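Local coordinates for aldehyde dehydrogenase family protein (PDB 6X9L) that probably oxidises long-chain aliphatic aldehydes with NAD+ as the electron acceptor, as a member of the aldehyde dehydrogenase family, at residues L154-N159 with V179-S184; S232-N237 with T255-G260; P263-P268 with R296-R301. The protein carries 1 engineered substitution. All blocks are in the same frame, centred on the assembly; numbering follows the deposited sequence.

Contact 1. Residues L154-N159 with V179-S184. With NAD (nicotinamide-adenine-dinucleotide), chain D.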
# COMPACT_ATOMS: atom_id res chain seq x y z
N LEU A 154 -1.12 15.06 -3.52
CA LEU A 154 0.25 15.12 -3.04
C LEU A 154 0.37 16.18 -1.96
O LEU A 154 -0.00 17.34 -2.16
CB LEU A 154 1.21 15.44 -4.18
CG LEU A 154 0.88 14.70 -5.48
CD1 LEU A 154 1.80 15.21 -6.63
CD2 LEU A 154 0.95 13.17 -5.31
N ILE A 155 0.91 15.77 -0.81
CA ILE A 155 1.13 16.66 0.32
C ILE A 155 2.61 16.58 0.71
O ILE A 155 3.16 15.48 0.88
CB ILE A 155 0.22 16.29 1.51
CG1 ILE A 155 -1.25 16.31 1.08
CG2 ILE A 155 0.43 17.22 2.66
CD1 ILE A 155 -2.17 15.81 2.15
N THR A 156 3.26 17.73 0.83
CA THR A 156 4.70 17.79 1.02
C THR A 156 5.11 18.67 2.19
O THR A 156 4.36 19.57 2.61
CB THR A 156 5.38 18.28 -0.27
OG1 THR A 156 4.72 19.45 -0.75
CG2 THR A 156 5.33 17.18 -1.34
N PRO A 157 6.31 18.42 2.76
CA PRO A 157 6.78 19.18 3.93
C PRO A 157 7.64 20.37 3.52
O PRO A 157 7.78 20.65 2.33
CB PRO A 157 7.60 18.13 4.68
CG PRO A 157 8.29 17.40 3.51
CD PRO A 157 7.30 17.39 2.36
N TRP A 158 8.26 21.04 4.49
CA TRP A 158 8.97 22.28 4.20
C TRP A 158 10.50 22.16 4.18
O TRP A 158 11.17 23.13 3.83
CB TRP A 158 8.58 23.35 5.22
CG TRP A 158 8.65 22.85 6.63
CD1 TRP A 158 7.59 22.55 7.45
CD2 TRP A 158 9.83 22.59 7.41
NE1 TRP A 158 8.04 22.13 8.66
CE2 TRP A 158 9.42 22.15 8.67
CE3 TRP A 158 11.20 22.70 7.15
CZ2 TRP A 158 10.33 21.80 9.68
CZ3 TRP A 158 12.10 22.35 8.15
CH2 TRP A 158 11.67 21.91 9.39
N ASN A 159 11.05 21.00 4.55
CA ASN A 159 12.49 20.90 4.84
C ASN A 159 13.32 20.73 3.56
O ASN A 159 14.45 21.22 3.48
CB ASN A 159 12.76 19.74 5.79
CG ASN A 159 12.45 18.41 5.17
OD1 ASN A 159 11.42 18.25 4.50
ND2 ASN A 159 13.36 17.46 5.33
N VAL A 179 -2.72 15.37 -11.08
CA VAL A 179 -2.20 15.60 -9.74
C VAL A 179 -2.68 16.94 -9.19
O VAL A 179 -2.72 17.95 -9.90
CB VAL A 179 -0.66 15.52 -9.77
CG1 VAL A 179 -0.04 16.86 -9.42
CG2 VAL A 179 -0.19 14.41 -8.88
N VAL A 180 -3.03 16.94 -7.89
CA VAL A 180 -3.31 18.17 -7.14
C VAL A 180 -2.41 18.19 -5.91
O VAL A 180 -2.43 17.24 -5.10
CB VAL A 180 -4.78 18.29 -6.73
CG1 VAL A 180 -5.15 17.16 -5.86
CG2 VAL A 180 -4.98 19.56 -5.95
N LEU A 181 -1.62 19.25 -5.76
CA LEU A 181 -0.55 19.34 -4.78
C LEU A 181 -0.90 20.38 -3.72
O LEU A 181 -1.28 21.50 -4.06
CB LEU A 181 0.78 19.71 -5.45
CG LEU A 181 1.89 20.30 -4.55
CD1 LEU A 181 2.37 19.25 -3.54
CD2 LEU A 181 3.06 20.84 -5.36
N LYS A 182 -0.77 20.00 -2.45
CA LYS A 182 -0.79 20.98 -1.38
C LYS A 182 0.62 21.10 -0.80
O LYS A 182 1.07 20.18 -0.10
CB LYS A 182 -1.78 20.60 -0.27
CG LYS A 182 -2.06 21.77 0.68
CD LYS A 182 -2.41 21.33 2.10
CE LYS A 182 -1.16 21.07 2.94
NZ LYS A 182 -0.29 22.28 3.03
N PRO A 183 1.35 22.18 -1.08
CA PRO A 183 2.68 22.34 -0.48
C PRO A 183 2.54 22.63 1.00
O PRO A 183 1.47 22.94 1.51
CB PRO A 183 3.30 23.53 -1.22
CG PRO A 183 2.33 23.87 -2.33
CD PRO A 183 0.98 23.33 -1.93
N SER A 184 3.67 22.56 1.69
CA SER A 184 3.73 23.05 3.06
C SER A 184 3.36 24.53 3.10
O SER A 184 3.85 25.34 2.31
CB SER A 184 5.13 22.82 3.60
OG SER A 184 5.32 23.54 4.80
PA NAD D . 3.82 17.64 9.03
O1A NAD D . 3.49 16.20 9.24
O2A NAD D . 3.47 18.49 10.19
O5B NAD D . 3.14 18.20 7.68
C5B NAD D . 3.38 17.60 6.42
C4B NAD D . 2.31 18.03 5.41
O4B NAD D . 1.05 17.58 5.86
C3B NAD D . 2.17 19.54 5.28
O3B NAD D . 1.87 19.84 3.92
C2B NAD D . 0.98 19.88 6.16
O2B NAD D . 0.28 21.03 5.72
C1B NAD D . 0.13 18.66 5.94
N9A NAD D . -0.75 18.34 7.05
C8A NAD D . -0.60 18.61 8.39
N7A NAD D . -1.65 18.05 9.04
C5A NAD D . -2.45 17.44 8.13
C6A NAD D . -3.63 16.72 8.25
N6A NAD D . -4.10 16.40 9.45
N1A NAD D . -4.20 16.20 7.11
C2A NAD D . -3.62 16.37 5.87
N3A NAD D . -2.44 17.09 5.76
C4A NAD D . -1.89 17.61 6.88
O3 NAD D . 5.36 17.72 8.58
PN NAD D . 6.61 18.39 9.35
O1N NAD D . 6.83 17.68 10.64
O2N NAD D . 6.47 19.85 9.35
O5D NAD D . 7.69 17.89 8.23
C5D NAD D . 8.87 17.24 8.65
C4D NAD D . 8.58 15.75 8.79
O4D NAD D . 8.53 15.15 7.50
C3D NAD D . 9.71 15.06 9.54
O3D NAD D . 9.16 14.01 10.31
C2D NAD D . 10.51 14.44 8.42
O2D NAD D . 11.26 13.33 8.85
C1D NAD D . 9.40 14.04 7.45
N1N NAD D . 10.02 13.80 6.14
C2N NAD D . 10.04 12.53 5.63
C3N NAD D . 10.67 12.28 4.42
C7N NAD D . 10.73 10.90 3.82
O7N NAD D . 11.10 10.82 2.47
N7N NAD D . 10.46 9.81 4.54
C4N NAD D . 11.28 13.31 3.73
C5N NAD D . 11.27 14.59 4.26
C6N NAD D . 10.64 14.83 5.48
O HOH W 1 5.87 21.42 0.08
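Leu154 pairs with Leu181 in parallel register: it bonds through its own N and O to the residues before and after Leu181, as a parallel bridge requires. Leu154 N donates to Val180 O at 3.0 Å (168° at the hydrogen), while Leu154 O receives Lys182 N at 2.8 Å. On the face shared by the two leucines, Leu154 CB lies against Leu181 CD1 at 4.0 Å, and Val169 and Ile165 of helix 161-174 cover this pair. Ile155 turns to the other face beside Lys182; its CG2 lies against the adenosine ribose and its CD1 against the adenine ring near N3A. At Thr156 the ladder frays: its N makes only a weak bond to Lys182 O, but its carbonyl accepts the ribose hydroxyl NAD O3B at 2.8 Å. The lysine reaches the same ribose because its chain bends at both outer torsions, chi3 84° and chi4 59°; NZ bonds weakly to NAD O2B at 3.0 Å and to O3B, and has a further partner in Gly213 O. Past the strand ends, where the chains still run side by side, a water donates to Pro157 O at 3.1 Å and accepts from Ser184 N at 3.0 Å. Trp158 then carries its indole away to the pyrophosphate, where NE1 makes a weak bond to NAD O2N at 2.9 Å. Ser184 OG sits at the edge of that indole, in its plane, and is itself bonded to Leu186 N. Two parallel strands joined through helix 161-174, with the dinucleotide across their C-terminal ends, form the beta-alpha-beta unit of a Rossmann-like NAD-binding domain.

Contact 2. Residues S232-N237 with T255-G260. With NAD (nicotinamide-adenine-dinucleotide), chain D.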
# COMPACT_ATOMS: atom_id res chain seq x y z
N SER A 232 -0.54 10.67 -1.59
CA SER A 232 0.84 10.47 -1.17
C SER A 232 1.24 11.63 -0.27
O SER A 232 1.06 12.80 -0.64
CB SER A 232 1.79 10.38 -2.38
OG SER A 232 3.12 10.15 -1.94
N ILE A 233 1.74 11.31 0.91
CA ILE A 233 2.10 12.33 1.89
C ILE A 233 3.50 12.06 2.41
O ILE A 233 3.82 10.93 2.80
CB ILE A 233 1.11 12.41 3.07
CG1 ILE A 233 1.63 13.46 4.07
CG2 ILE A 233 0.92 11.03 3.72
CD1 ILE A 233 0.60 13.96 5.06
N THR A 234 4.32 13.11 2.42
CA THR A 234 5.60 13.18 3.11
C THR A 234 5.46 14.18 4.25
O THR A 234 5.29 15.38 4.02
CB THR A 234 6.68 13.60 2.13
OG1 THR A 234 6.80 12.58 1.13
CG2 THR A 234 8.00 13.82 2.85
N GLY A 235 5.51 13.68 5.49
CA GLY A 235 5.29 14.54 6.64
C GLY A 235 5.46 13.78 7.95
O GLY A 235 6.14 12.75 8.01
N SER A 236 4.82 14.31 8.99
CA SER A 236 4.95 13.73 10.31
C SER A 236 4.09 12.48 10.43
O SER A 236 3.10 12.32 9.72
CB SER A 236 4.52 14.73 11.39
OG SER A 236 3.12 14.99 11.34
N ASN A 237 4.49 11.60 11.33
CA ASN A 237 3.67 10.44 11.63
C ASN A 237 2.26 10.86 12.03
O ASN A 237 1.28 10.27 11.58
CB ASN A 237 4.32 9.60 12.72
CG ASN A 237 5.35 8.66 12.16
OD1 ASN A 237 6.44 9.08 11.77
ND2 ASN A 237 5.01 7.38 12.10
N THR A 255 0.23 6.45 0.14
CA THR A 255 1.68 6.43 0.16
C THR A 255 2.18 7.40 1.22
O THR A 255 1.74 8.56 1.25
CB THR A 255 2.24 6.78 -1.22
OG1 THR A 255 2.14 5.63 -2.06
CG2 THR A 255 3.69 7.20 -1.12
N GLN A 256 3.07 6.93 2.09
CA GLN A 256 3.51 7.71 3.26
C GLN A 256 5.02 7.62 3.45
O GLN A 256 5.59 6.52 3.46
CB GLN A 256 2.81 7.23 4.54
CG GLN A 256 1.30 7.22 4.46
CD GLN A 256 0.70 6.30 5.49
OE1 GLN A 256 0.79 5.07 5.36
NE2 GLN A 256 0.08 6.88 6.52
N GLU A 257 5.64 8.77 3.61
CA GLU A 257 7.05 8.92 3.94
C GLU A 257 7.06 9.73 5.23
O GLU A 257 6.77 10.93 5.21
CB GLU A 257 7.80 9.65 2.84
CG GLU A 257 7.74 8.99 1.48
CD GLU A 257 8.92 8.07 1.25
OE1 GLU A 257 9.78 8.02 2.15
OE2 GLU A 257 8.97 7.39 0.19
N LEU A 258 7.38 9.07 6.35
CA LEU A 258 7.24 9.71 7.66
C LEU A 258 8.55 9.83 8.43
O LEU A 258 9.63 9.99 7.83
CB LEU A 258 6.20 8.95 8.48
CG LEU A 258 4.97 8.52 7.68
CD1 LEU A 258 4.02 7.80 8.59
CD2 LEU A 258 4.27 9.71 6.99
N GLY A 259 8.48 9.74 9.76
CA GLY A 259 9.63 10.03 10.61
C GLY A 259 10.73 8.98 10.54
O GLY A 259 10.58 7.90 9.96
N GLY A 260 11.86 9.32 11.15
CA GLY A 260 12.98 8.41 11.29
C GLY A 260 13.88 8.74 12.47
O GLY A 260 13.79 9.82 13.06
PA NAD D . 3.82 17.64 9.03
O1A NAD D . 3.49 16.20 9.24
O2A NAD D . 3.47 18.49 10.19
O5B NAD D . 3.14 18.20 7.68
C5B NAD D . 3.38 17.60 6.42
C4B NAD D . 2.31 18.03 5.41
O4B NAD D . 1.05 17.58 5.86
C3B NAD D . 2.17 19.54 5.28
O3B NAD D . 1.87 19.84 3.92
C2B NAD D . 0.98 19.88 6.16
O2B NAD D . 0.28 21.03 5.72
C1B NAD D . 0.13 18.66 5.94
N9A NAD D . -0.75 18.34 7.05
C8A NAD D . -0.60 18.61 8.39
N7A NAD D . -1.65 18.05 9.04
C5A NAD D . -2.45 17.44 8.13
C6A NAD D . -3.63 16.72 8.25
N6A NAD D . -4.10 16.40 9.45
N1A NAD D . -4.20 16.20 7.11
C2A NAD D . -3.62 16.37 5.87
N3A NAD D . -2.44 17.09 5.76
C4A NAD D . -1.89 17.61 6.88
O3 NAD D . 5.36 17.72 8.58
PN NAD D . 6.61 18.39 9.35
O1N NAD D . 6.83 17.68 10.64
O2N NAD D . 6.47 19.85 9.35
O5D NAD D . 7.69 17.89 8.23
C5D NAD D . 8.87 17.24 8.65
C4D NAD D . 8.58 15.75 8.79
O4D NAD D . 8.53 15.15 7.50
C3D NAD D . 9.71 15.06 9.54
O3D NAD D . 9.16 14.01 10.31
C2D NAD D . 10.51 14.44 8.42
O2D NAD D . 11.26 13.33 8.85
C1D NAD D . 9.40 14.04 7.45
N1N NAD D . 10.02 13.80 6.14
C2N NAD D . 10.04 12.53 5.63
C3N NAD D . 10.67 12.28 4.42
C7N NAD D . 10.73 10.90 3.82
O7N NAD D . 11.10 10.82 2.47
N7N NAD D . 10.46 9.81 4.54
C4N NAD D . 11.28 13.31 3.73
C5N NAD D . 11.27 14.59 4.26
C6N NAD D . 10.64 14.83 5.48
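Ile233 and Glu257 hold the tightly packed half of this contact, where strands 230-234 and 253-257 run parallel, their directions only 7° apart. Three backbone bonds follow in sequence: Ile233 N to Thr255 O at 2.8 Å, Glu257 N to Ile233 O at 2.9 Å, and Gly235 N to Glu257 O at 3.0 Å. On one face Thr234 and Glu257 run alongside each other, with Thr234 OG1 3.5 Å from Glu257 CB. That hydroxyl and Ser232 OG both bond to Lys168 NZ, so these two buried hydroxyls share one partner. On the other face Ile233 CG2 meets the aliphatic CG of Gln256, whose amide is turned to Asn464.

Beyond the strands the paired backbone ends, and the first segment becomes partly exposed at Ser236 and Asn237. Gly235, with no side chain, lets the C5B end of the adenosine ribose come close, and Ser236 caps the following helix through OG on Ala239 N. Its very short approaches to NAD O1A are doubtful. Asn237 reaches back to the second segment: OD1 accepts Gly259 N at 2.9 Å (153° at the hydrogen), and its amide group lies against Leu258 CB and CD1. Val251 of the second subunit packs on Asn237 and Leu258 here.

The chemistry concerns the nicotinamide. NAD N7N donates weakly to Glu257 OE1 at 3.1 Å and, almost straight but long, to Leu258 O at 3.4 Å, while Thr234 CG2 abuts NAD C4N at 3.4 Å. Two acceptors around one amide nitrogen and a methyl against the redox carbon are consistent with this strand pair helping to seat the nicotinamide, although both bonds are weak.

Contact 3. Residues P263-P268 with R296-R301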
# COMPACT_ATOMS: atom_id res chain seq x y z
N PRO A 263 20.14 5.15 12.44
CA PRO A 263 21.40 4.87 13.14
C PRO A 263 22.60 4.99 12.23
O PRO A 263 22.52 4.82 11.01
CB PRO A 263 21.21 3.42 13.61
CG PRO A 263 20.31 2.81 12.59
CD PRO A 263 19.39 3.93 12.12
N ASN A 264 23.74 5.29 12.85
CA ASN A 264 25.05 5.27 12.21
C ASN A 264 25.94 4.39 13.09
O ASN A 264 26.38 4.82 14.16
CB ASN A 264 25.60 6.68 12.05
CG ASN A 264 26.86 6.73 11.20
OD1 ASN A 264 27.25 5.74 10.58
ND2 ASN A 264 27.50 7.89 11.17
N ILE A 265 26.18 3.15 12.64
CA ILE A 265 27.04 2.21 13.34
C ILE A 265 28.46 2.36 12.81
O ILE A 265 28.71 2.15 11.62
CB ILE A 265 26.58 0.75 13.17
CG1 ILE A 265 25.22 0.48 13.83
CG2 ILE A 265 27.63 -0.19 13.75
CD1 ILE A 265 24.76 -0.97 13.65
N LEU A 266 29.39 2.70 13.69
CA LEU A 266 30.82 2.59 13.40
C LEU A 266 31.29 1.24 13.93
O LEU A 266 31.32 1.01 15.15
CB LEU A 266 31.59 3.76 14.03
CG LEU A 266 31.43 5.08 13.26
CD1 LEU A 266 29.94 5.44 12.98
CD2 LEU A 266 32.14 6.23 13.96
N LEU A 267 31.60 0.33 13.01
CA LEU A 267 32.17 -0.96 13.34
C LEU A 267 33.60 -0.79 13.86
O LEU A 267 34.27 0.20 13.55
CB LEU A 267 32.16 -1.85 12.10
CG LEU A 267 30.76 -2.19 11.57
CD1 LEU A 267 30.84 -2.82 10.22
CD2 LEU A 267 30.02 -3.12 12.53
N PRO A 268 34.08 -1.73 14.67
CA PRO A 268 35.37 -1.53 15.36
C PRO A 268 36.56 -1.30 14.43
O PRO A 268 37.55 -0.68 14.85
CB PRO A 268 35.55 -2.82 16.16
CG PRO A 268 34.18 -3.36 16.32
CD PRO A 268 33.40 -2.96 15.12
N ARG A 296 21.59 8.93 15.45
CA ARG A 296 22.07 8.03 16.51
C ARG A 296 23.36 7.39 16.00
O ARG A 296 23.31 6.52 15.12
CB ARG A 296 21.03 6.95 16.86
CG ARG A 296 19.80 7.45 17.59
CD ARG A 296 18.57 6.69 17.15
NE ARG A 296 18.57 5.33 17.65
CZ ARG A 296 18.47 4.24 16.89
NH1 ARG A 296 18.34 4.33 15.58
NH2 ARG A 296 18.48 3.05 17.46
N MET A 297 24.50 7.82 16.54
CA MET A 297 25.80 7.30 16.15
C MET A 297 26.21 6.23 17.15
O MET A 297 26.36 6.51 18.35
CB MET A 297 26.85 8.42 16.08
CG MET A 297 28.16 7.98 15.48
SD MET A 297 29.42 9.26 15.47
CE MET A 297 29.06 10.06 13.89
N ILE A 298 26.40 5.00 16.67
CA ILE A 298 26.56 3.82 17.51
C ILE A 298 27.99 3.32 17.37
O ILE A 298 28.43 2.97 16.26
CB ILE A 298 25.52 2.75 17.16
CG1 ILE A 298 24.13 3.35 17.33
CG2 ILE A 298 25.68 1.53 18.04
CD1 ILE A 298 23.06 2.67 16.51
N VAL A 299 28.72 3.31 18.48
CA VAL A 299 30.18 3.18 18.46
C VAL A 299 30.63 2.31 19.62
O VAL A 299 29.94 2.20 20.64
CB VAL A 299 30.87 4.56 18.54
CG1 VAL A 299 30.53 5.41 17.32
CG2 VAL A 299 30.45 5.30 19.79
N PRO A 300 31.79 1.66 19.47
CA PRO A 300 32.32 0.79 20.54
C PRO A 300 32.60 1.56 21.82
O PRO A 300 33.15 2.66 21.80
CB PRO A 300 33.62 0.24 19.94
CG PRO A 300 33.44 0.35 18.47
CD PRO A 300 32.60 1.57 18.24
N ARG A 301 32.23 0.96 22.96
CA ARG A 301 32.34 1.68 24.23
C ARG A 301 33.75 2.17 24.46
O ARG A 301 33.98 3.34 24.81
CB ARG A 301 31.88 0.80 25.39
CG ARG A 301 31.83 1.50 26.74
CD ARG A 301 30.99 0.71 27.75
NE ARG A 301 29.59 1.16 27.79
CZ ARG A 301 28.56 0.49 27.27
NH1 ARG A 301 28.75 -0.67 26.66
NH2 ARG A 301 27.32 0.99 27.35
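Ile265 and Ile298 are bridge partners, their side chains on the same face, on neighbouring parallel strands of a beta-alpha-beta unit, strand 263-266, helix 272-284 and strand 296-300, in the seven-stranded sheet that lies apart from the NAD-binding sheet. The short strand axes cross at -19°. Asn264 N donates to Arg296 O, Asn264 O accepts Ile298 N, and Leu266 N continues the ladder to Ile298 O at 2.8 Å.

Side chains match this register on each face. Ile298 CD1 meets Pro263 CB at 3.5 Å, and its CB lies 4.0 Å from Ile265 CG1. Arg296 bends at chi2 and chi3 to lay its guanidinium beside the ring of Pro263, with NH1 3.6 Å from Pro263 CB. The other face carries Asn264 and Met297, which run alongside each other because both have CG anti to the backbone nitrogen (chi1 -171° in each), bringing Asn264 ND2 to 3.8 Å from Met297 CE. At the strand end Leu266 divides its methyls: CD2 touches Val299 CG1 at 3.8 Å, whereas CD1 reaches Met297 CG at 4.0 Å.

A second shell holds these groups. The amide of Asn264 is bound at both ends, OD1 by Gln424 NE2 and ND2 by Tyr447 OH, which probably sets its rotation from outside the strand pair. Arg296 NH1 bonds to Lys261 O. Phe272 of helix 272-284 packs on Leu266, Val299 and Pro300, while Ala412 of helix 405-413 covers Pro263 and Ile265 on the face they share with Ile298. At the far end Pro300, having no N-H to extend the ladder, places its CD 3.4 Å from Leu266 O, and that carbonyl accepts Tyr402 OH instead.

Overall arrangement
Along the chain the three contacts come in series, none enclosing or crossing another. Contact 1 closes the excursion through helix 161-174, contact 2 the one through helix 237-247, and contact 3 the one through helix 272-284. The first two share a sheet in which strands 143-155 and 230-234 are neighbours: Ile155 N lies 3.0 Å from Ser232 O, a probable hydrogen bond, and both contacts touch the same NAD. After contact 2 the chain passes directly from strand 253-257 to strand 263-266 in the separate seven-stranded sheet. The centre of contact 3 lies about 26 Å from that of contact 2 and about 35 Å from that of contact 1.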